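PDB 2XIG: ferric uptake regulation protein from Helicobacter pylori, which represses transcription as a homodimer, probably using ferrous iron as cofactor to bind the operators of the genes it controls. Local coordinates for residues H96-I101 and H134-M138; H42-I48 and R87-I91; R13-I18 and F70-F76. The protein carries 2 engineered substitutions. One frame throughout, in Å; residues are numbered along the deposited sequence.

In the fold
Interactions 1 and 2 meet at one zinc ion: His97 and His99 come from interaction 1, His42 and Glu90 from interaction 2, and the NE2 of His99 lies 3.3 Å from NE2 of His42. Their centres are 16 Å apart, and the metal probably joins the DNA-binding and dimerization parts of the chain. Interaction 1 also holds most of a second zinc site, built on His96, Asp98 and His134. Interaction 3 lies among the helices of the probable DNA-binding part, its centre about 17 Å from that of interaction 2 and 24 Å from that of interaction 1. It touches interaction 2, where CD1 of Ile91 packs 3.6 Å from the carbonyl O of Phe76.

Interaction 1. Residues H96-I101 and H134-M138; sequences HHDHII and HDMKM. With ZN (zinc ion), chain N; ZN (zinc ion), chain L.
His96, Asp98 and His134 converge on one zinc ion where strand 98-102 begins alongside the parallel strand 130-141. NE2 of His134 binds it at 2.0 Å and NE2 of His96 at 2.1 Å, the two imidazole planes standing 71° apart. Asp98 grips the metal with both carboxylate oxygens, unevenly: OD2 sits at 2.1 Å and OD1 at 2.5 Å. With CG between the backbone N and carbonyl carbon (chi1 64°), the His134 ring turns toward Asp98, whose OD1 lies at its edge. Glu117, from helix 114-126, completes the site.

Farther along, the strands close up. The amide of Met138 gives a 2.9 Å bond to the carbonyl O of His99, and Ile101 N one of 2.8 Å to Met138 O. On the buried face CG1 of Ile100 meets the bent tip of Met138, CE, with Phe111 packed against Ile100 as well. Back toward the metal the strands part and water fills in: His99 N reaches Met136 O only weakly, one water accepts from ND1 of His99 while donating to that same carbonyl, and a second links Asp98 OD1 to Met136 N.

The water on ND1 should help fix the His99 ring, whose NE2 binds the other zinc. The carboxylates of Asp98 and Glu117 probably balance the charge of a divalent metal, consistent with the iron site inferred here by similarity.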
loop_
_atom_site.group_PDB
_atom_site.type_symbol
_atom_site.label_atom_id
_atom_site.label_comp_id
_atom_site.label_asym_id
_atom_site.label_seq_id
_atom_site.Cartn_x
_atom_site.Cartn_y
_atom_site.Cartn_z
ATOM N N HIS C 96 10.572 6.511 -28.296
ATOM C CA HIS C 96 10.826 5.919 -26.983
ATOM C C HIS C 96 10.839 6.967 -25.894
ATOM O O HIS C 96 11.463 8.009 -26.030
ATOM C CB HIS C 96 12.165 5.195 -26.914
ATOM C CG HIS C 96 12.544 4.827 -25.516
ATOM N ND1 HIS C 96 11.974 3.759 -24.856
ATOM C CD2 HIS C 96 13.375 5.420 -24.626
ATOM C CE1 HIS C 96 12.457 3.694 -23.629
ATOM N NE2 HIS C 96 13.306 4.692 -23.463
ATOM N N HIS C 97 10.170 6.679 -24.785
ATOM C CA HIS C 97 10.239 7.573 -23.648
ATOM C C HIS C 97 9.967 6.800 -22.372
ATOM O O HIS C 97 9.386 5.709 -22.379
ATOM C CB HIS C 97 9.196 8.679 -23.773
ATOM C CG HIS C 97 7.799 8.157 -23.848
ATOM N ND1 HIS C 97 7.212 7.775 -25.036
ATOM C CD2 HIS C 97 6.885 7.913 -22.882
ATOM C CE1 HIS C 97 5.991 7.331 -24.799
ATOM N NE2 HIS C 97 5.774 7.400 -23.499
ATOM N N ASP C 98 10.401 7.387 -21.275
ATOM C CA ASP C 98 10.175 6.818 -19.960
ATOM C C ASP C 98 9.179 7.698 -19.240
ATOM O O ASP C 98 8.679 8.656 -19.827
ATOM C CB ASP C 98 11.500 6.757 -19.252
ATOM C CG ASP C 98 12.530 6.003 -20.067
ATOM O OD1 ASP C 98 12.351 4.787 -20.232
ATOM O OD2 ASP C 98 13.494 6.629 -20.557
ATOM N N HIS C 99 8.873 7.389 -17.979
ATOM C CA HIS C 99 7.737 8.049 -17.354
ATOM C C HIS C 99 7.987 8.583 -15.963
ATOM O O HIS C 99 8.594 7.919 -15.128
ATOM C CB HIS C 99 6.546 7.103 -17.289
ATOM C CG HIS C 99 6.064 6.656 -18.628
ATOM N ND1 HIS C 99 6.506 5.493 -19.223
ATOM C CD2 HIS C 99 5.192 7.219 -19.498
ATOM C CE1 HIS C 99 5.911 5.349 -20.391
ATOM N NE2 HIS C 99 5.110 6.381 -20.580
ATOM N N ILE C 100 7.480 9.789 -15.739
ATOM C CA ILE C 100 7.381 10.378 -14.415
ATOM C C ILE C 100 5.903 10.317 -14.016
ATOM O O ILE C 100 5.032 10.628 -14.814
ATOM C CB ILE C 100 7.869 11.840 -14.459
ATOM C CG1 ILE C 100 9.391 11.873 -14.607
ATOM C CG2 ILE C 100 7.439 12.610 -13.220
ATOM C CD1 ILE C 100 9.934 13.162 -15.204
ATOM N N ILE C 101 5.621 9.904 -12.787
ATOM C CA ILE C 101 4.237 9.762 -12.328
ATOM C C ILE C 101 4.086 10.436 -10.976
ATOM O O ILE C 101 4.840 10.145 -10.053
ATOM C CB ILE C 101 3.829 8.273 -12.178
ATOM C CG1 ILE C 101 4.088 7.493 -13.473
ATOM C CG2 ILE C 101 2.369 8.146 -11.732
ATOM C CD1 ILE C 101 5.394 6.737 -13.461
ATOM N N HIS C 134 14.666 -1.615 -21.227
ATOM C CA HIS C 134 14.619 -1.131 -19.860
ATOM C C HIS C 134 13.240 -0.597 -19.529
ATOM O O HIS C 134 12.464 -0.260 -20.417
ATOM C CB HIS C 134 15.690 -0.063 -19.628
ATOM C CG HIS C 134 15.499 1.170 -20.448
ATOM N ND1 HIS C 134 15.977 1.291 -21.736
ATOM C CD2 HIS C 134 14.888 2.345 -20.162
ATOM C CE1 HIS C 134 15.661 2.484 -22.212
ATOM N NE2 HIS C 134 15.001 3.139 -21.278
ATOM N N ASP C 135 12.943 -0.558 -18.235
ATOM C CA ASP C 135 11.706 0.018 -17.729
ATOM C C ASP C 135 12.120 0.967 -16.620
ATOM O O ASP C 135 12.761 0.553 -15.644
ATOM C CB ASP C 135 10.789 -1.080 -17.184
ATOM C CG ASP C 135 9.465 -0.538 -16.687
ATOM O OD1 ASP C 135 8.580 -0.267 -17.523
ATOM O OD2 ASP C 135 9.307 -0.384 -15.462
ATOM N N MET C 136 11.783 2.243 -16.781
ATOM C CA MET C 136 12.201 3.261 -15.835
ATOM C C MET C 136 11.010 4.143 -15.517
ATOM O O MET C 136 10.427 4.751 -16.409
ATOM C CB MET C 136 13.352 4.090 -16.420
ATOM C CG MET C 136 13.710 5.346 -15.632
ATOM S SD MET C 136 15.162 6.172 -16.343
ATOM C CE MET C 136 15.191 7.710 -15.447
ATOM N N LYS C 137 10.631 4.175 -14.241
ATOM C CA LYS C 137 9.542 5.034 -13.786
ATOM C C LYS C 137 10.036 5.834 -12.613
ATOM O O LYS C 137 10.701 5.293 -11.720
ATOM C CB LYS C 137 8.323 4.221 -13.357
ATOM C CG LYS C 137 7.727 3.344 -14.435
ATOM C CD LYS C 137 6.922 2.218 -13.805
ATOM C CE LYS C 137 6.794 1.042 -14.755
ATOM N NZ LYS C 137 6.855 -0.239 -14.011
ATOM N N MET C 138 9.738 7.127 -12.614
ATOM C CA MET C 138 10.066 7.954 -11.467
ATOM C C MET C 138 8.793 8.478 -10.833
ATOM O O MET C 138 7.922 8.985 -11.519
ATOM C CB MET C 138 10.983 9.101 -11.857
ATOM C CG MET C 138 12.451 8.707 -11.872
ATOM S SD MET C 138 13.162 9.167 -13.435
ATOM C CE MET C 138 13.005 10.937 -13.374
HETATM ZN ZN ZN N . 14.416 5.053 -21.670
HETATM ZN ZN ZN L . 4.086 6.947 -22.330
HETATM O O HOH W 1 10.650 2.794 -19.352
HETATM O O HOH W 2 8.119 3.801 -17.927
#

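Interaction 2. Residues H42-I48 and R87-I91; sequences HLSPEEI and RRYEI. With ZN (zinc ion), chain L.
Tyr89 N donates to the carbonyl O of Leu43 at 2.7 Å, the shortest hydrogen bond between the segments, and Leu43 N answers with a 2.9 Å bond to Tyr89 O. This antiparallel hydrogen-bonded pair is a single bridge, lashing the approach to helix 45-52 onto strand 86-91. Next along, Ser44 is the N-cap: its OG accepts from Glu47 N, while Glu47 OE1 takes Ser44 N on its anti lone pair at 3.0 Å, closing a capping box. The guanidinium of Arg88 lies with one face over Ser44 CB, and its NH2 makes only a long salt bridge to Glu47 OE1. At the start of the helix, Pro45 CG packs on CE2 of Tyr89 at 3.9 Å, the two side chains crossing at about a right angle.

At the other end His42 and Glu90 run side by side to a zinc ion. NE2 of His42 binds at 2.2 Å, OE2 of Glu90 at 2.0 Å and OE1 at 2.6 Å. His97 and His99, of the probable dimerization region, complete the site. His42 and Glu90 directly flank the Leu43–Tyr89 bridge, which seats them. NZ of Lys94 hydrogen-bonds to Glu90 OE1 and probably draws charge from it, consistent with that oxygen's longer reach to the metal.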
loop_
_atom_site.group_PDB
_atom_site.type_symbol
_atom_site.label_atom_id
_atom_site.label_comp_id
_atom_site.label_asym_id
_atom_site.label_seq_id
_atom_site.Cartn_x
_atom_site.Cartn_y
_atom_site.Cartn_z
ATOM N N HIS C 42 -2.130 9.542 -21.291
ATOM C CA HIS C 42 -2.235 8.089 -21.169
ATOM C C HIS C 42 -3.594 7.780 -20.568
ATOM O O HIS C 42 -3.960 8.348 -19.553
ATOM C CB HIS C 42 -1.135 7.517 -20.279
ATOM C CG HIS C 42 0.252 7.848 -20.733
ATOM N ND1 HIS C 42 0.742 9.132 -20.723
ATOM C CD2 HIS C 42 1.260 7.060 -21.181
ATOM C CE1 HIS C 42 1.987 9.128 -21.161
ATOM N NE2 HIS C 42 2.328 7.882 -21.434
ATOM N N LEU C 43 -4.339 6.876 -21.186
ATOM C CA LEU C 43 -5.744 6.695 -20.824
ATOM C C LEU C 43 -6.017 5.384 -20.097
ATOM O O LEU C 43 -5.440 4.356 -20.424
ATOM C CB LEU C 43 -6.620 6.777 -22.078
ATOM C CG LEU C 43 -6.650 8.130 -22.793
ATOM C CD1 LEU C 43 -7.531 8.055 -24.038
ATOM C CD2 LEU C 43 -7.132 9.228 -21.852
ATOM N N SER C 44 -6.909 5.427 -19.110
ATOM C CA SER C 44 -7.366 4.210 -18.459
ATOM C C SER C 44 -8.447 3.552 -19.305
ATOM O O SER C 44 -9.092 4.209 -20.117
ATOM C CB SER C 44 -7.929 4.533 -17.067
ATOM O OG SER C 44 -9.107 5.305 -17.196
ATOM N N PRO C 45 -8.656 2.243 -19.119
ATOM C CA PRO C 45 -9.764 1.577 -19.806
ATOM C C PRO C 45 -11.108 2.277 -19.569
ATOM O O PRO C 45 -11.910 2.364 -20.497
ATOM C CB PRO C 45 -9.760 0.180 -19.185
ATOM C CG PRO C 45 -8.342 -0.033 -18.773
ATOM C CD PRO C 45 -7.873 1.310 -18.289
ATOM N N GLU C 46 -11.347 2.767 -18.352
ATOM C CA GLU C 46 -12.578 3.497 -18.062
ATOM C C GLU C 46 -12.729 4.730 -18.951
ATOM O O GLU C 46 -13.788 4.966 -19.515
ATOM C CB GLU C 46 -12.632 3.904 -16.579
ATOM C CG GLU C 46 -12.834 2.734 -15.620
ATOM C CD GLU C 46 -12.516 3.085 -14.165
ATOM O OE1 GLU C 46 -11.323 3.264 -13.840
ATOM O OE2 GLU C 46 -13.455 3.164 -13.341
ATOM N N GLU C 47 -11.664 5.517 -19.075
ATOM C CA GLU C 47 -11.714 6.729 -19.889
ATOM C C GLU C 47 -11.922 6.418 -21.367
ATOM O O GLU C 47 -12.643 7.120 -22.076
ATOM C CB GLU C 47 -10.422 7.521 -19.735
ATOM C CG GLU C 47 -10.170 8.047 -18.353
ATOM C CD GLU C 47 -8.886 8.837 -18.297
ATOM O OE1 GLU C 47 -7.805 8.240 -18.503
ATOM O OE2 GLU C 47 -8.965 10.057 -18.044
ATOM N N ILE C 48 -11.259 5.371 -21.841
ATOM C CA ILE C 48 -11.442 4.937 -23.217
ATOM C C ILE C 48 -12.894 4.532 -23.450
ATOM O O ILE C 48 -13.478 4.841 -24.491
ATOM C CB ILE C 48 -10.476 3.780 -23.564
ATOM C CG1 ILE C 48 -9.034 4.289 -23.559
ATOM C CG2 ILE C 48 -10.820 3.157 -24.910
ATOM C CD1 ILE C 48 -7.986 3.183 -23.426
ATOM N N ARG C 87 -3.517 0.801 -14.519
ATOM C CA ARG C 87 -3.043 0.565 -15.882
ATOM C C ARG C 87 -3.497 1.697 -16.787
ATOM O O ARG C 87 -4.667 2.074 -16.780
ATOM C CB ARG C 87 -3.548 -0.778 -16.419
ATOM C CG ARG C 87 -2.888 -1.992 -15.782
ATOM C CD ARG C 87 -3.521 -3.304 -16.257
ATOM N NE ARG C 87 -2.973 -3.765 -17.533
ATOM C CZ ARG C 87 -2.011 -4.676 -17.651
ATOM N NH1 ARG C 87 -1.487 -5.230 -16.569
ATOM N NH2 ARG C 87 -1.572 -5.035 -18.850
ATOM N N ARG C 88 -2.568 2.255 -17.558
ATOM C CA ARG C 88 -2.926 3.292 -18.504
ATOM C C ARG C 88 -2.275 3.012 -19.858
ATOM O O ARG C 88 -1.200 2.431 -19.918
ATOM C CB ARG C 88 -2.569 4.680 -17.967
ATOM C CG ARG C 88 -3.543 5.133 -16.873
ATOM C CD ARG C 88 -3.348 6.561 -16.444
ATOM N NE ARG C 88 -4.634 7.208 -16.181
ATOM C CZ ARG C 88 -5.421 6.919 -15.148
ATOM N NH1 ARG C 88 -5.056 5.995 -14.280
ATOM N NH2 ARG C 88 -6.575 7.554 -14.985
ATOM N N TYR C 89 -2.951 3.417 -20.921
ATOM C CA TYR C 89 -2.584 2.983 -22.269
ATOM C C TYR C 89 -2.259 4.141 -23.196
ATOM O O TYR C 89 -2.775 5.250 -23.043
ATOM C CB TYR C 89 -3.722 2.156 -22.881
ATOM C CG TYR C 89 -3.932 0.810 -22.222
ATOM C CD1 TYR C 89 -3.345 -0.331 -22.741
ATOM C CD2 TYR C 89 -4.719 0.681 -21.077
ATOM C CE1 TYR C 89 -3.530 -1.564 -22.149
ATOM C CE2 TYR C 89 -4.904 -0.547 -20.473
ATOM C CZ TYR C 89 -4.308 -1.664 -21.013
ATOM O OH TYR C 89 -4.483 -2.889 -20.425
ATOM N N GLU C 90 -1.410 3.864 -24.183
ATOM C CA GLU C 90 -1.080 4.858 -25.179
ATOM C C GLU C 90 -0.756 4.164 -26.490
ATOM O O GLU C 90 -0.436 2.969 -26.523
ATOM C CB GLU C 90 0.119 5.684 -24.727
ATOM C CG GLU C 90 1.337 4.837 -24.403
ATOM C CD GLU C 90 2.515 5.672 -23.939
ATOM O OE1 GLU C 90 2.729 6.765 -24.508
ATOM O OE2 GLU C 90 3.220 5.228 -23.004
ATOM N N ILE C 91 -0.841 4.921 -27.571
ATOM C CA ILE C 91 -0.541 4.387 -28.889
ATOM C C ILE C 91 0.951 4.031 -28.936
ATOM O O ILE C 91 1.781 4.743 -28.374
ATOM C CB ILE C 91 -0.930 5.420 -29.975
ATOM C CG1 ILE C 91 -1.067 4.765 -31.352
ATOM C CG2 ILE C 91 0.024 6.615 -29.963
ATOM C CD1 ILE C 91 -2.255 3.824 -31.473
HETATM ZN ZN ZN L . 4.086 6.947 -22.330
#

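Interaction 3. Residues R13-I18 and F70-F76; sequences RLRMSI and FLEKENF
This is an apolar helix-to-helix contact with a watered edge, where helix 7-20 lies against the C-terminal end of helix 61-73 and the turn that follows it. Phe76 carries the centre. Leu14 CD1 makes a CH-pi contact over one face of the Phe76 ring, 4.2 Å from the centroid, while the ring tip, CZ, comes within 3.6 Å of Leu14 CA and the edge meets Ser17 CB. The same Leu14 methyl reaches Leu71 CD2 at 3.8 Å, the two leucines crossing at about a right angle, and touches the edge of the Phe70 ring. With CG opposite the backbone N (chi1 175°), Phe70 extends its ring toward helix 7-20, where Ile18 CD1 packs 3.7 Å from CE1. Arg29 and Val32 of helix 27-38 back the cluster, on Leu14 and Leu71 respectively.

On the solvent side the guanidinium of Arg13 runs almost parallel to the Phe76 ring, planes 10° apart, with NH1 3.5 Å from CE1; Arg13 NE is salt-bridged to Glu5. One water links NH1 to Glu74 O, over the face of Phe76 opposite Leu14, and another links NH2 to Asn75 O. A third joins Ser17 OG to Glu74 OE1.

The turn itself is a Schellman motif: Phe76 N bonds to Leu71 O, Asn75 N to Glu72 O, and Asn75, at positive phi, is the C-prime residue. It ends helix 61-73 and delivers Phe76 into the helical core, just before strand 77-82 begins the two-stranded wing of a winged-helix DNA-binding domain, the fold of the Fur family.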
loop_
_atom_site.group_PDB
_atom_site.type_symbol
_atom_site.label_atom_id
_atom_site.label_comp_id
_atom_site.label_asym_id
_atom_site.label_seq_id
_atom_site.Cartn_x
_atom_site.Cartn_y
_atom_site.Cartn_z
ATOM N N ARG C 13 -2.594 -1.927 -40.876
ATOM C CA ARG C 13 -1.852 -2.979 -40.185
ATOM C C ARG C 13 -2.777 -3.739 -39.236
ATOM O O ARG C 13 -2.659 -4.956 -39.070
ATOM C CB ARG C 13 -0.670 -2.410 -39.406
ATOM C CG ARG C 13 0.454 -1.887 -40.274
ATOM C CD ARG C 13 1.763 -1.779 -39.497
ATOM N NE ARG C 13 1.714 -0.755 -38.452
ATOM C CZ ARG C 13 1.668 -1.013 -37.150
ATOM N NH1 ARG C 13 1.664 -2.268 -36.708
ATOM N NH2 ARG C 13 1.632 -0.011 -36.289
ATOM N N LEU C 14 -3.703 -3.016 -38.618
ATOM C CA LEU C 14 -4.666 -3.654 -37.725
ATOM C C LEU C 14 -5.555 -4.621 -38.509
ATOM O O LEU C 14 -5.730 -5.770 -38.110
ATOM C CB LEU C 14 -5.524 -2.614 -37.012
ATOM C CG LEU C 14 -6.593 -3.204 -36.086
ATOM C CD1 LEU C 14 -5.945 -4.094 -35.029
ATOM C CD2 LEU C 14 -7.415 -2.101 -35.435
ATOM N N ARG C 15 -6.113 -4.144 -39.618
ATOM C CA ARG C 15 -6.960 -4.970 -40.480
ATOM C C ARG C 15 -6.219 -6.226 -40.921
ATOM O O ARG C 15 -6.775 -7.322 -40.918
ATOM C CB ARG C 15 -7.419 -4.178 -41.708
ATOM C CG ARG C 15 -8.513 -4.868 -42.527
ATOM C CD ARG C 15 -8.726 -4.178 -43.869
ATOM N NE ARG C 15 -7.560 -4.321 -44.733
ATOM C CZ ARG C 15 -7.329 -5.384 -45.496
ATOM N NH1 ARG C 15 -8.191 -6.396 -45.505
ATOM N NH2 ARG C 15 -6.240 -5.440 -46.246
ATOM N N MET C 16 -4.955 -6.064 -41.290
ATOM C CA MET C 16 -4.160 -7.204 -41.719
ATOM C C MET C 16 -3.916 -8.191 -40.581
ATOM O O MET C 16 -3.921 -9.402 -40.789
ATOM C CB MET C 16 -2.845 -6.735 -42.339
ATOM C CG MET C 16 -3.045 -6.047 -43.675
ATOM S SD MET C 16 -3.703 -7.176 -44.926
ATOM C CE MET C 16 -2.229 -8.120 -45.310
ATOM N N SER C 17 -3.720 -7.665 -39.376
ATOM C CA SER C 17 -3.471 -8.497 -38.203
ATOM C C SER C 17 -4.735 -9.236 -37.773
ATOM O O SER C 17 -4.664 -10.365 -37.287
ATOM C CB SER C 17 -2.936 -7.642 -37.050
ATOM O OG SER C 17 -2.674 -8.421 -35.895
ATOM N N ILE C 18 -5.887 -8.597 -37.959
ATOM C CA ILE C 18 -7.168 -9.204 -37.604
ATOM C C ILE C 18 -7.474 -10.401 -38.501
ATOM O O ILE C 18 -7.865 -11.466 -38.028
ATOM C CB ILE C 18 -8.318 -8.187 -37.709
ATOM C CG1 ILE C 18 -8.236 -7.174 -36.563
ATOM C CG2 ILE C 18 -9.672 -8.893 -37.726
ATOM C CD1 ILE C 18 -8.187 -7.808 -35.176
ATOM N N PHE C 70 -5.765 -7.534 -26.766
ATOM C CA PHE C 70 -5.305 -7.893 -28.111
ATOM C C PHE C 70 -4.332 -6.862 -28.682
ATOM O O PHE C 70 -3.233 -7.199 -29.141
ATOM C CB PHE C 70 -6.480 -8.036 -29.077
ATOM C CG PHE C 70 -6.052 -8.286 -30.503
ATOM C CD1 PHE C 70 -5.902 -7.234 -31.393
ATOM C CD2 PHE C 70 -5.762 -9.570 -30.936
ATOM C CE1 PHE C 70 -5.492 -7.462 -32.699
ATOM C CE2 PHE C 70 -5.351 -9.804 -32.245
ATOM C CZ PHE C 70 -5.217 -8.748 -33.123
ATOM N N LEU C 71 -4.758 -5.604 -28.680
ATOM C CA LEU C 71 -3.950 -4.527 -29.221
ATOM C C LEU C 71 -2.599 -4.460 -28.546
ATOM O O LEU C 71 -1.595 -4.170 -29.185
ATOM C CB LEU C 71 -4.670 -3.184 -29.064
ATOM C CG LEU C 71 -5.928 -2.981 -29.905
ATOM C CD1 LEU C 71 -6.539 -1.637 -29.547
ATOM C CD2 LEU C 71 -5.601 -3.067 -31.432
ATOM N N GLU C 72 -2.561 -4.716 -27.239
ATOM C CA GLU C 72 -1.302 -4.604 -26.534
ATOM C C GLU C 72 -0.415 -5.808 -26.821
ATOM O O GLU C 72 0.802 -5.679 -26.964
ATOM C CB GLU C 72 -1.530 -4.417 -25.027
ATOM C CG GLU C 72 -1.324 -5.658 -24.196
ATOM C CD GLU C 72 -0.025 -5.631 -23.416
ATOM O OE1 GLU C 72 0.994 -5.155 -23.953
ATOM O OE2 GLU C 72 -0.032 -6.075 -22.247
ATOM N N LYS C 73 -1.012 -6.985 -26.929
ATOM C CA LYS C 73 -0.188 -8.151 -27.204
ATOM C C LYS C 73 0.367 -8.135 -28.630
ATOM O O LYS C 73 1.433 -8.689 -28.885
ATOM C CB LYS C 73 -0.920 -9.446 -26.872
ATOM C CG LYS C 73 -1.587 -10.138 -28.013
ATOM C CD LYS C 73 -2.008 -11.527 -27.570
ATOM C CE LYS C 73 -2.146 -12.454 -28.751
ATOM N NZ LYS C 73 -0.895 -12.453 -29.565
ATOM N N GLU C 74 -0.337 -7.471 -29.546
ATOM C CA GLU C 74 0.145 -7.300 -30.922
ATOM C C GLU C 74 0.891 -5.974 -31.151
ATOM O O GLU C 74 1.156 -5.591 -32.286
ATOM C CB GLU C 74 -1.012 -7.417 -31.913
ATOM C CG GLU C 74 -1.718 -8.780 -31.904
ATOM C CD GLU C 74 -0.787 -9.923 -32.271
ATOM O OE1 GLU C 74 0.054 -9.748 -33.178
ATOM O OE2 GLU C 74 -0.901 -11.002 -31.654
ATOM N N ASN C 75 1.208 -5.276 -30.069
ATOM C CA ASN C 75 2.058 -4.084 -30.109
ATOM C C ASN C 75 1.487 -2.864 -30.839
ATOM O O ASN C 75 2.241 -2.041 -31.360
ATOM C CB ASN C 75 3.446 -4.431 -30.655
ATOM C CG ASN C 75 4.201 -5.397 -29.757
ATOM O OD1 ASN C 75 3.741 -5.745 -28.668
ATOM N ND2 ASN C 75 5.366 -5.835 -30.212
ATOM N N PHE C 76 0.163 -2.740 -30.863
ATOM C CA PHE C 76 -0.465 -1.537 -31.408
ATOM C C PHE C 76 -0.526 -0.436 -30.350
ATOM O O PHE C 76 -0.611 0.752 -30.676
ATOM C CB PHE C 76 -1.865 -1.838 -31.950
ATOM C CG PHE C 76 -1.860 -2.614 -33.241
ATOM C CD1 PHE C 76 -1.622 -1.976 -34.444
ATOM C CD2 PHE C 76 -2.073 -3.984 -33.245
ATOM C CE1 PHE C 76 -1.607 -2.691 -35.635
ATOM C CE2 PHE C 76 -2.056 -4.697 -34.427
ATOM C CZ PHE C 76 -1.818 -4.048 -35.626
HETATM O O HOH W 3 2.438 -0.080 -33.345
HETATM O O HOH W 4 1.782 -3.491 -34.131
HETATM O O HOH W 5 -0.090 -8.406 -35.473
#